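Dipicolinate synthase, B chain (Bacillus cereus, PDB 3MCU) probably works with its partner subunit DpaA to convert dihydrodipicolinate to dipicolinate, the spore dicarboxylate, in an NADP-linked oxidation. Local coordinates at residues D[25-30]-D[62-67]; D[68-73]-D[77-82]; D[86-91]-D[111-116]. All blocks are in the same frame, centred on the assembly; numbering follows the deposited sequence.

The three contacts follow one another along the chain and pass from the rim of the α/β fold to its interior. Contact 1 (25-30 with 62-67) pairs two helices, and contact 2 (68-73 with 77-82) begins where its second segment stops; their centres are about 17 Å apart. The junction is held by E62, whose OE1 lies 2.7 Å from A69 N, a probable hydrogen bond. Contact 2 leans on contact 3 (86-91 with 111-116), centres about 10 Å apart, through L79 CD2 against A113 CB at 3.4 Å and I73 CG2 against M112 CE at 3.5 Å. Contacts 1 and 3 do not touch, their nearest atoms being about 5 Å apart.

Contact 1 of 3, residues D[25-30]-D[62-67]; sequences HLEKLI and EEITGF
I64 of 62-67 is the residue on which L26, E27 and I30 of 25-30 converge, and most of what they share is apolar. Its CG2 methyl lies 4.4 Å from L26 CB and 4.3 Å from I30 CG1, separations that mark a fairly open van der Waals fit. I64 CG2 stands anti to the backbone N, with CG1 and the methyl beyond it on the N side of the residue (chi1 -66°), and this splits the side chain between its neighbours: CG2 serves L26 and I30, while CD1 is left for E27. I30 also brings its own branch methyl, CG2, to 4.2 Å from the carbonyl oxygen of I64.

Both segments belong to the doubly wound α/β fold of the flavoprotein family. Helix 23-31 is the crossover between the adjacent parallel strands 7-12 and 35-40, and helix 57-65 follows the second of these; I30 and T65 rest together on V36 of strand 35-40, and L26 reaches F10 of strand 7-12.

E27 makes a mixed polar-apolar approach. Its chain bends at chi2 and crosses the I64 side chain at about a right angle, which sets OE2 3.9 Å from I64 CD1. Oxygen and methyl simply adjoin here, at the exposed margin of the helix pair.

Polar bonds within 62-67 shape the end of the second helix. T65 OG1 accepts a hydrogen bond from F67 N at 3.3 Å, nearly straight at 159°, forming an ST turn, and the same hydroxyl is bonded to I61 O. G66, with positive phi, is where the chain leaves the helix inside this turn. On the first helix, H25 and K28 are both tied to E175 of helix 174-181, the latter by a salt bridge.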
loop_
_atom_site.group_PDB
_atom_site.type_symbol
_atom_site.label_atom_id
_atom_site.label_comp_id
_atom_site.label_asym_id
_atom_site.label_seq_id
_atom_site.Cartn_x
_atom_site.Cartn_y
_atom_site.Cartn_z
ATOM N N HIS D 25 -18.664 -23.086 19.993
ATOM C CA HIS D 25 -19.093 -21.694 19.807
ATOM C C HIS D 25 -20.436 -21.594 19.102
ATOM O O HIS D 25 -21.291 -20.804 19.502
ATOM C CB HIS D 25 -18.026 -20.848 19.099
ATOM C CG HIS D 25 -16.824 -20.575 19.950
ATOM N ND1 HIS D 25 -16.875 -19.786 21.081
ATOM C CD2 HIS D 25 -15.542 -20.999 19.846
ATOM C CE1 HIS D 25 -15.679 -19.732 21.633
ATOM N NE2 HIS D 25 -14.851 -20.460 20.904
ATOM N N LEU D 26 -20.624 -22.399 18.061
ATOM C CA LEU D 26 -21.931 -22.487 17.419
ATOM C C LEU D 26 -22.985 -22.772 18.483
ATOM O O LEU D 26 -24.014 -22.100 18.561
ATOM C CB LEU D 26 -21.945 -23.592 16.365
ATOM C CG LEU D 26 -20.953 -23.424 15.211
ATOM C CD1 LEU D 26 -21.051 -24.597 14.245
ATOM C CD2 LEU D 26 -21.170 -22.106 14.484
ATOM N N GLU D 27 -22.695 -23.769 19.315
ATOM C CA GLU D 27 -23.579 -24.171 20.400
ATOM C C GLU D 27 -23.843 -23.015 21.363
ATOM O O GLU D 27 -24.972 -22.805 21.793
ATOM C CB GLU D 27 -22.984 -25.375 21.145
ATOM C CG GLU D 27 -24.021 -26.346 21.685
ATOM C CD GLU D 27 -23.851 -27.765 21.148
ATOM O OE1 GLU D 27 -24.823 -28.557 21.241
ATOM O OE2 GLU D 27 -22.748 -28.085 20.640
ATOM N N LYS D 28 -22.803 -22.258 21.696
ATOM C CA LYS D 28 -22.984 -21.083 22.545
ATOM C C LYS D 28 -23.961 -20.106 21.901
ATOM O O LYS D 28 -24.959 -19.731 22.514
ATOM C CB LYS D 28 -21.656 -20.377 22.825
ATOM C CG LYS D 28 -20.868 -20.943 23.981
ATOM C CD LYS D 28 -19.783 -19.966 24.434
ATOM C CE LYS D 28 -20.379 -18.622 24.868
ATOM N NZ LYS D 28 -19.346 -17.730 25.480
ATOM N N LEU D 29 -23.671 -19.713 20.661
ATOM C CA LEU D 29 -24.505 -18.742 19.947
ATOM C C LEU D 29 -25.979 -19.143 19.909
ATOM O O LEU D 29 -26.845 -18.322 20.177
ATOM C CB LEU D 29 -23.969 -18.464 18.533
ATOM C CG LEU D 29 -22.646 -17.683 18.541
ATOM C CD1 LEU D 29 -21.987 -17.602 17.161
ATOM C CD2 LEU D 29 -22.883 -16.297 19.121
ATOM N N ILE D 30 -26.254 -20.404 19.592
ATOM C CA ILE D 30 -27.632 -20.871 19.538
ATOM C C ILE D 30 -28.275 -20.905 20.921
ATOM O O ILE D 30 -29.399 -20.438 21.092
ATOM C CB ILE D 30 -27.781 -22.227 18.802
ATOM C CG1 ILE D 30 -26.850 -23.282 19.392
ATOM C CG2 ILE D 30 -27.516 -22.057 17.297
ATOM C CD1 ILE D 30 -27.460 -24.076 20.549
ATOM N N GLU D 62 -24.834 -28.675 10.790
ATOM C CA GLU D 62 -26.093 -28.356 10.135
ATOM C C GLU D 62 -27.298 -28.761 10.985
ATOM O O GLU D 62 -28.362 -28.151 10.897
ATOM C CB GLU D 62 -26.153 -28.984 8.736
ATOM C CG GLU D 62 -25.057 -28.481 7.791
ATOM C CD GLU D 62 -25.320 -28.819 6.332
ATOM O OE1 GLU D 62 -24.579 -28.322 5.452
ATOM O OE2 GLU D 62 -26.271 -29.580 6.058
ATOM N N GLU D 63 -27.126 -29.780 11.819
ATOM C CA GLU D 63 -28.186 -30.165 12.738
ATOM C C GLU D 63 -28.249 -29.188 13.910
ATOM O O GLU D 63 -29.330 -28.771 14.326
ATOM C CB GLU D 63 -27.977 -31.593 13.246
ATOM C CG GLU D 63 -29.117 -32.109 14.110
ATOM C CD GLU D 63 -28.636 -32.630 15.451
ATOM O OE1 GLU D 63 -29.476 -32.798 16.365
ATOM O OE2 GLU D 63 -27.417 -32.866 15.589
ATOM N N ILE D 64 -27.077 -28.831 14.432
ATOM C CA ILE D 64 -26.961 -27.851 15.506
ATOM C C ILE D 64 -27.659 -26.537 15.152
ATOM O O ILE D 64 -28.407 -25.981 15.960
ATOM C CB ILE D 64 -25.475 -27.554 15.837
ATOM C CG1 ILE D 64 -24.791 -28.799 16.412
ATOM C CG2 ILE D 64 -25.359 -26.385 16.804
ATOM C CD1 ILE D 64 -23.333 -28.585 16.816
ATOM N N THR D 65 -27.423 -26.053 13.934
ATOM C CA THR D 65 -27.913 -24.739 13.528
ATOM C C THR D 65 -29.297 -24.776 12.886
ATOM O O THR D 65 -30.039 -23.799 12.944
ATOM C CB THR D 65 -26.928 -24.059 12.557
ATOM O OG1 THR D 65 -26.771 -24.870 11.388
ATOM C CG2 THR D 65 -25.575 -23.869 13.227
ATOM N N GLY D 66 -29.640 -25.900 12.272
ATOM C CA GLY D 66 -30.879 -25.994 11.530
ATOM C C GLY D 66 -30.794 -25.369 10.144
ATOM O O GLY D 66 -31.817 -25.091 9.509
ATOM N N PHE D 67 -29.573 -25.134 9.671
ATOM C CA PHE D 67 -29.374 -24.649 8.307
ATOM C C PHE D 67 -28.283 -25.432 7.608
ATOM O O PHE D 67 -27.271 -25.784 8.212
ATOM C CB PHE D 67 -29.057 -23.148 8.274
ATOM C CG PHE D 67 -30.205 -22.283 8.687
ATOM C CD1 PHE D 67 -31.158 -21.887 7.765
ATOM C CD2 PHE D 67 -30.341 -21.874 9.997
ATOM C CE1 PHE D 67 -32.219 -21.099 8.140
ATOM C CE2 PHE D 67 -31.405 -21.079 10.381
ATOM C CZ PHE D 67 -32.345 -20.692 9.449
#

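Contact 2 of 3, residues D[68-73]-D[77-82]; sequences KAINSI and EPLGPK
I70 and L79 meet tip to tip, the CD1 methyl of I70 standing 3.6 Å from CD1 of L79 and 4.0 Å from its CD2. The isoleucine gets there by an extended path: CG1 lies beside the backbone N, CG2 is anti to it, and a chi2 near trans carries CD1 away from the main chain. L79 is less relaxed. With chi1 at -97° and chi2 at 24° it sits away from the staggered positions, and in this conformation both of its methyls face the end of I70.

The other link joins I73 to E77 across the short helix 73-76. E77 N donates to I73 O over 3.2 Å, a bent bond with an angle of 142° at the hydrogen, and the donor is tilted modestly from the carbonyl plane. It is the i to i+4 bond of a helical turn, made just as the chain passes into the 3-10 turn 77-79. With CG beside the backbone N that makes the bond, E77 CG comes to 3.3 Å from I73 O, while the rest of the chain runs on extended to the carboxylate. At the start of the helix S72 is the N-cap, its OG bonded to G75 N.

The segments lead into and out of helix 73-76. I70 is hydrogen-bonded through its backbone to P38 and V40 of strand 35-40, and A69 lies on the same two residues, while I73 and L79 rest on helix 109-118, I73 on M112 and L79 on A113 and A116.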
loop_
_atom_site.group_PDB
_atom_site.type_symbol
_atom_site.label_atom_id
_atom_site.label_comp_id
_atom_site.label_asym_id
_atom_site.label_seq_id
_atom_site.Cartn_x
_atom_site.Cartn_y
_atom_site.Cartn_z
ATOM N N LYS D 68 -28.510 -25.722 6.335
ATOM C CA LYS D 68 -27.478 -26.293 5.492
ATOM C C LYS D 68 -26.370 -25.262 5.369
ATOM O O LYS D 68 -26.633 -24.075 5.196
ATOM C CB LYS D 68 -28.042 -26.648 4.115
ATOM C CG LYS D 68 -28.745 -25.485 3.418
ATOM C CD LYS D 68 -30.001 -25.030 4.164
ATOM C CE LYS D 68 -30.355 -23.584 3.805
ATOM N NZ LYS D 68 -31.555 -23.093 4.542
ATOM N N ALA D 69 -25.131 -25.712 5.494
ATOM C CA ALA D 69 -23.991 -24.818 5.370
ATOM C C ALA D 69 -23.925 -24.234 3.974
ATOM O O ALA D 69 -24.130 -24.933 2.984
ATOM C CB ALA D 69 -22.699 -25.550 5.691
ATOM N N ILE D 70 -23.651 -22.943 3.893
ATOM C CA ILE D 70 -23.418 -22.330 2.599
ATOM C C ILE D 70 -22.023 -22.776 2.172
ATOM O O ILE D 70 -21.079 -22.720 2.966
ATOM C CB ILE D 70 -23.594 -20.795 2.666
ATOM C CG1 ILE D 70 -25.089 -20.467 2.829
ATOM C CG2 ILE D 70 -23.026 -20.119 1.428
ATOM C CD1 ILE D 70 -25.393 -19.034 3.222
ATOM N N ASN D 71 -21.909 -23.272 0.942
ATOM C CA ASN D 71 -20.680 -23.919 0.495
ATOM C C ASN D 71 -20.330 -23.595 -0.947
ATOM O O ASN D 71 -19.565 -24.310 -1.582
ATOM C CB ASN D 71 -20.781 -25.433 0.663
ATOM C CG ASN D 71 -21.936 -26.028 -0.121
ATOM O OD1 ASN D 71 -22.617 -25.332 -0.871
ATOM N ND2 ASN D 71 -22.155 -27.329 0.044
ATOM N N SER D 72 -20.904 -22.519 -1.463
ATOM C CA SER D 72 -20.507 -22.004 -2.763
ATOM C C SER D 72 -20.609 -20.493 -2.755
ATOM O O SER D 72 -21.410 -19.900 -2.010
ATOM C CB SER D 72 -21.374 -22.584 -3.883
ATOM O OG SER D 72 -22.698 -22.093 -3.814
ATOM N N ILE D 73 -19.784 -19.874 -3.581
ATOM C CA ILE D 73 -19.802 -18.433 -3.745
ATOM C C ILE D 73 -21.199 -17.948 -4.132
ATOM O O ILE D 73 -21.663 -16.923 -3.646
ATOM C CB ILE D 73 -18.743 -18.000 -4.788
ATOM C CG1 ILE D 73 -17.350 -18.436 -4.310
ATOM C CG2 ILE D 73 -18.797 -16.510 -5.034
ATOM C CD1 ILE D 73 -16.238 -18.267 -5.337
ATOM N N GLU D 77 -23.894 -15.155 -2.142
ATOM C CA GLU D 77 -24.373 -13.867 -2.650
ATOM C C GLU D 77 -25.685 -13.366 -2.019
ATOM O O GLU D 77 -25.806 -12.176 -1.725
ATOM C CB GLU D 77 -24.456 -13.878 -4.181
ATOM C CG GLU D 77 -23.106 -14.156 -4.849
ATOM C CD GLU D 77 -23.141 -14.063 -6.371
ATOM O OE1 GLU D 77 -24.098 -13.479 -6.925
ATOM O OE2 GLU D 77 -22.199 -14.569 -7.019
ATOM N N PRO D 78 -26.667 -14.261 -1.803
ATOM C CA PRO D 78 -27.958 -13.798 -1.268
ATOM C C PRO D 78 -27.849 -13.258 0.154
ATOM O O PRO D 78 -28.796 -12.636 0.632
ATOM C CB PRO D 78 -28.827 -15.065 -1.269
ATOM C CG PRO D 78 -28.114 -16.045 -2.143
ATOM C CD PRO D 78 -26.659 -15.710 -2.058
ATOM N N LEU D 79 -26.719 -13.508 0.816
ATOM C CA LEU D 79 -26.459 -12.966 2.143
ATOM C C LEU D 79 -26.441 -11.452 2.071
ATOM O O LEU D 79 -26.478 -10.777 3.098
ATOM C CB LEU D 79 -25.105 -13.461 2.667
ATOM C CG LEU D 79 -25.026 -14.657 3.615
ATOM C CD1 LEU D 79 -26.233 -15.571 3.486
ATOM C CD2 LEU D 79 -23.709 -15.438 3.455
ATOM N N GLY D 80 -26.361 -10.920 0.851
ATOM C CA GLY D 80 -26.390 -9.487 0.638
ATOM C C GLY D 80 -27.797 -8.917 0.548
ATOM O O GLY D 80 -28.272 -8.279 1.485
ATOM N N PRO D 81 -28.483 -9.146 -0.582
ATOM C CA PRO D 81 -29.844 -8.605 -0.718
ATOM C C PRO D 81 -30.951 -9.395 0.017
ATOM O O PRO D 81 -31.880 -8.782 0.549
ATOM C CB PRO D 81 -30.083 -8.628 -2.230
ATOM C CG PRO D 81 -29.195 -9.722 -2.734
ATOM C CD PRO D 81 -27.981 -9.743 -1.836
ATOM N N LYS D 82 -30.863 -10.720 0.056
ATOM C CA LYS D 82 -32.015 -11.512 0.494
ATOM C C LYS D 82 -32.071 -11.831 1.980
ATOM O O LYS D 82 -33.065 -11.512 2.627
ATOM C CB LYS D 82 -32.165 -12.775 -0.352
ATOM C CG LYS D 82 -32.094 -12.469 -1.833
ATOM C CD LYS D 82 -32.967 -13.372 -2.686
ATOM C CE LYS D 82 -33.029 -12.819 -4.112
ATOM N NZ LYS D 82 -34.001 -13.557 -4.981
#

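Contact 3 of 3, residues D[86-91]-D[111-116]; sequences DCMVIA and LMAAKA
M88, on strand 87-91, and A114, on helix 111-116, bring their CA atoms within 6.2 Å of each other where the two segments run nearly antiparallel, their axes 8.6 Å apart at closest approach and inclined at 151°. This is the strand-to-helix packing of a beta-alpha-beta crossover: the chain leaves strand 87-94, passes through helix 95-102, runs back along helix 109-118 and enters the adjacent parallel strand 124-130.

M88, a selenomethionine in this crystal, spans two helix residues. Its CG, anti to the backbone N (chi1 176°), lies over the main chain of A114, 3.9 Å from A114 CA. A bend at chi2 (63°) then turns the rest of the chain alongside A113, whose CB is 3.9 Å from SE and 3.8 Å from the CE methyl. I90, two residues along the strand, works with its tip: the chain is extended beyond CG1, and CD1 is 3.9 Å from A114 CB. M88 thus lies chiefly against the A114 backbone, and I90 against its methyl.

Further residues extend the packing. V110 of the helix touches both M88 and I90, which also meet V124 and L126 of strand 124-130, while F101 of helix 95-102 packs on A114. On helix 111-116, K115 reaches another copy of the protein, its NZ hydrogen-bonded to T130 OG1 of that second subunit.

All four side chains that meet across the two segments are apolar and buried. The attachment accordingly depends on dispersion and on the exclusion of water, with short alanine methyls letting the long side chains of the strand reach close to the helix backbone.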
loop_
_atom_site.group_PDB
_atom_site.type_symbol
_atom_site.label_atom_id
_atom_site.label_comp_id
_atom_site.label_asym_id
_atom_site.label_seq_id
_atom_site.Cartn_x
_atom_site.Cartn_y
_atom_site.Cartn_z
ATOM N N ASP D 86 -26.896 -9.957 10.625
ATOM C CA ASP D 86 -26.604 -8.890 11.562
ATOM C C ASP D 86 -25.107 -8.845 11.872
ATOM O O ASP D 86 -24.554 -7.807 12.211
ATOM C CB ASP D 86 -27.403 -9.124 12.849
ATOM C CG ASP D 86 -28.895 -9.030 12.617
ATOM O OD1 ASP D 86 -29.322 -8.071 11.944
ATOM O OD2 ASP D 86 -29.646 -9.913 13.087
ATOM N N CYS D 87 -24.462 -9.997 11.763
ATOM C CA CYS D 87 -23.035 -10.092 11.975
ATOM C C CYS D 87 -22.502 -11.309 11.233
ATOM O O CYS D 87 -23.155 -12.350 11.169
ATOM C CB CYS D 87 -22.715 -10.202 13.471
ATOM S SG CYS D 87 -20.942 -10.174 13.814
HETATM N N MSE D 88 -21.321 -11.154 10.647
HETATM C CA MSE D 88 -20.597 -12.265 10.043
HETATM C C MSE D 88 -19.374 -12.545 10.916
HETATM O O MSE D 88 -18.600 -11.632 11.204
HETATM C CB MSE D 88 -20.177 -11.905 8.609
HETATM C CG MSE D 88 -19.329 -12.963 7.890
HETATM SE SE MSE D 88 -20.285 -14.655 7.637
HETATM C CE MSE D 88 -18.775 -15.839 7.161
ATOM N N VAL D 89 -19.221 -13.795 11.355
ATOM C CA VAL D 89 -18.030 -14.235 12.084
ATOM C C VAL D 89 -17.181 -15.103 11.170
ATOM O O VAL D 89 -17.716 -15.955 10.455
ATOM C CB VAL D 89 -18.387 -15.113 13.311
ATOM C CG1 VAL D 89 -17.116 -15.688 13.950
ATOM C CG2 VAL D 89 -19.190 -14.330 14.330
ATOM N N ILE D 90 -15.869 -14.879 11.165
ATOM C CA ILE D 90 -14.948 -15.820 10.528
ATOM C C ILE D 90 -13.959 -16.324 11.581
ATOM O O ILE D 90 -13.236 -15.543 12.197
ATOM C CB ILE D 90 -14.163 -15.187 9.364
ATOM C CG1 ILE D 90 -15.099 -14.484 8.369
ATOM C CG2 ILE D 90 -13.293 -16.250 8.668
ATOM C CD1 ILE D 90 -14.334 -13.757 7.228
ATOM N N ALA D 91 -13.941 -17.627 11.806
ATOM C CA ALA D 91 -13.155 -18.159 12.896
ATOM C C ALA D 91 -13.028 -19.667 12.765
ATOM O O ALA D 91 -14.027 -20.376 12.793
ATOM C CB ALA D 91 -13.801 -17.782 14.234
ATOM N N LEU D 111 -15.413 -15.693 2.153
ATOM C CA LEU D 111 -15.019 -14.347 1.747
ATOM C C LEU D 111 -16.188 -13.599 1.096
ATOM O O LEU D 111 -16.368 -12.391 1.311
ATOM C CB LEU D 111 -13.834 -14.393 0.769
ATOM C CG LEU D 111 -12.459 -14.887 1.262
ATOM C CD1 LEU D 111 -11.566 -15.242 0.087
ATOM C CD2 LEU D 111 -11.758 -13.884 2.149
HETATM N N MSE D 112 -16.967 -14.304 0.278
HETATM C CA MSE D 112 -18.117 -13.686 -0.371
HETATM C C MSE D 112 -19.184 -13.325 0.664
HETATM O O MSE D 112 -19.865 -12.298 0.534
HETATM C CB MSE D 112 -18.701 -14.600 -1.447
HETATM C CG MSE D 112 -20.014 -14.082 -2.018
HETATM SE SE MSE D 112 -19.779 -12.389 -3.013
HETATM C CE MSE D 112 -18.902 -13.087 -4.606
ATOM N N ALA D 113 -19.315 -14.178 1.688
ATOM C CA ALA D 113 -20.256 -13.952 2.788
ATOM C C ALA D 113 -19.881 -12.700 3.562
ATOM O O ALA D 113 -20.748 -11.902 3.917
ATOM C CB ALA D 113 -20.291 -15.157 3.739
ATOM N N ALA D 114 -18.580 -12.549 3.820
ATOM C CA ALA D 114 -18.040 -11.383 4.510
ATOM C C ALA D 114 -18.269 -10.106 3.696
ATOM O O ALA D 114 -18.633 -9.062 4.233
ATOM C CB ALA D 114 -16.552 -11.581 4.811
ATOM N N LYS D 115 -18.069 -10.208 2.389
ATOM C CA LYS D 115 -18.320 -9.103 1.485
ATOM C C LYS D 115 -19.816 -8.730 1.450
ATOM O O LYS D 115 -20.171 -7.537 1.491
ATOM C CB LYS D 115 -17.809 -9.456 0.073
ATOM C CG LYS D 115 -17.979 -8.346 -0.964
ATOM C CD LYS D 115 -17.778 -8.858 -2.382
ATOM C CE LYS D 115 -17.688 -7.720 -3.381
ATOM N NZ LYS D 115 -17.699 -8.205 -4.799
ATOM N N ALA D 116 -20.694 -9.730 1.365
ATOM C CA ALA D 116 -22.143 -9.448 1.301
ATOM C C ALA D 116 -22.637 -8.800 2.584
ATOM O O ALA D 116 -23.730 -8.239 2.635
ATOM C CB ALA D 116 -22.958 -10.727 1.017
#